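Side-chain contact in biotin transporter BioY (Lactococcus lactis subsp. cremoris, PDB 4DVE), which binds biotin within the membrane and probably hands it over for uptake as the substrate-specific S component of an energy-coupling factor transporter: residues S155-P158 with L159-L163. Numbering follows the deposited sequence.
Sequences SNIP and LLTSL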
loop_
_atom_site.group_PDB
_atom_site.type_symbol
_atom_site.label_atom_id
_atom_site.label_comp_id
_atom_site.label_asym_id
_atom_site.label_seq_id
_atom_site.Cartn_x
_atom_site.Cartn_y
_atom_site.Cartn_z
ATOM N N SER A 155 4.297 -21.333 5.458
ATOM C CA SER A 155 5.452 -22.046 4.956
ATOM C C SER A 155 6.097 -22.913 6.039
ATOM O O SER A 155 7.103 -23.533 5.796
ATOM C CB SER A 155 6.482 -21.081 4.389
ATOM O OG SER A 155 5.945 -20.537 3.205
ATOM N N ASN A 156 5.500 -22.930 7.220
ATOM C CA ASN A 156 5.971 -23.719 8.350
ATOM C C ASN A 156 7.440 -23.427 8.608
ATOM O O ASN A 156 8.289 -24.324 8.578
ATOM C CB ASN A 156 5.740 -25.215 8.121
ATOM C CG ASN A 156 6.211 -26.065 9.291
ATOM O OD1 ASN A 156 6.201 -25.596 10.425
ATOM N ND2 ASN A 156 6.651 -27.295 9.017
ATOM N N ILE A 157 7.743 -22.158 8.815
ATOM C CA ILE A 157 9.072 -21.789 9.250
ATOM C C ILE A 157 9.001 -21.034 10.570
ATOM O O ILE A 157 7.998 -20.375 10.846
ATOM C CB ILE A 157 9.840 -20.993 8.177
ATOM C CG1 ILE A 157 9.238 -19.642 7.936
ATOM C CG2 ILE A 157 9.889 -21.749 6.844
ATOM C CD1 ILE A 157 10.309 -18.657 7.540
ATOM N N PRO A 158 10.060 -21.132 11.390
ATOM C CA PRO A 158 10.005 -20.473 12.699
ATOM C C PRO A 158 9.741 -18.972 12.580
ATOM O O PRO A 158 10.244 -18.303 11.670
ATOM C CB PRO A 158 11.385 -20.780 13.324
ATOM C CG PRO A 158 11.896 -21.971 12.575
ATOM C CD PRO A 158 11.356 -21.800 11.165
ATOM N N LEU A 159 8.908 -18.475 13.486
ATOM C CA LEU A 159 8.515 -17.100 13.512
ATOM C C LEU A 159 9.724 -16.168 13.586
ATOM O O LEU A 159 9.739 -15.134 12.926
ATOM C CB LEU A 159 7.583 -16.838 14.701
ATOM C CG LEU A 159 7.083 -15.379 14.765
ATOM C CD1 LEU A 159 6.402 -14.939 13.470
ATOM C CD2 LEU A 159 6.166 -15.159 15.966
ATOM N N LEU A 160 10.722 -16.532 14.396
ATOM C CA LEU A 160 11.928 -15.723 14.543
ATOM C C LEU A 160 12.684 -15.616 13.234
ATOM O O LEU A 160 13.196 -14.557 12.880
ATOM C CB LEU A 160 12.863 -16.317 15.597
ATOM C CG LEU A 160 14.109 -15.492 15.942
ATOM C CD1 LEU A 160 13.702 -14.107 16.426
ATOM C CD2 LEU A 160 14.950 -16.230 16.998
ATOM N N THR A 161 12.747 -16.720 12.512
ATOM C CA THR A 161 13.389 -16.748 11.208
ATOM C C THR A 161 12.673 -15.879 10.186
ATOM O O THR A 161 13.303 -15.190 9.396
ATOM C CB THR A 161 13.447 -18.201 10.722
ATOM O OG1 THR A 161 14.223 -18.914 11.664
ATOM C CG2 THR A 161 14.048 -18.337 9.333
ATOM N N SER A 162 11.357 -15.942 10.195
ATOM C CA SER A 162 10.555 -15.132 9.291
ATOM C C SER A 162 10.721 -13.638 9.606
ATOM O O SER A 162 10.944 -12.827 8.698
ATOM C CB SER A 162 9.086 -15.529 9.408
ATOM O OG SER A 162 8.320 -14.792 8.482
ATOM N N LEU A 163 10.639 -13.285 10.891
ATOM C CA LEU A 163 10.746 -11.893 11.293
ATOM C C LEU A 163 12.110 -11.292 10.935
ATOM O O LEU A 163 12.190 -10.180 10.392
ATOM C CB LEU A 163 10.491 -11.745 12.798
ATOM C CG LEU A 163 9.042 -11.951 13.219
ATOM C CD1 LEU A 163 8.992 -12.156 14.750
ATOM C CD2 LEU A 163 8.197 -10.757 12.774
#
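Pro158 and Ser162 meet through the first backbone bond of a short helix, 159-165, whose N-cap position is held by Pro158. The segment 155-158 is the connection that leaves helix 128-155. At Asn156 the backbone departs from helical values with a positive phi of 53°, and Ile157 and Pro158 then run extended into the new helix, which makes this a short surface connection between two helices. The evidence for the helix start is the bond from Ser162 N to Pro158 O, 3.0 Å long and only moderately bent (N-H...O 159°), with the donor lying in the carbonyl plane. One residue on, the same i-to-i+4 pattern recurs, with Leu163 N bonded to Leu159 O at 2.9 Å.

Two side-chain approaches flank this bond. The Pro158 ring and the Thr161 side chain lie side by side and point the same way, with Thr161 OG1 3.8 Å from Pro158 CB and 3.9 Å from CG, so the hydroxyl oxygen sits against ring carbons. The Ile157 side chain reaches the helix through its CD1: with CG1 set between the backbone N and the carbonyl carbon (chi1 67°), CD1 extends to Ser162 CB and more loosely to Thr161 CG2 at 4.2 Å, spanning two neighbouring residues of the first turn.

Beyond these residues, the bond from Ser152 OG to Ile157 O holds the loop to helix 128-155, and Leu159 and Leu163 rest the short helix on that same helix. Ser162 is buried, its side chain about 11 Å from the bound biotin, and its OG, anti to the backbone N, is hydrogen-bonded to Ala148 O. Its CB keeps contact with the loop, 3.8 Å from Ile157 CD1.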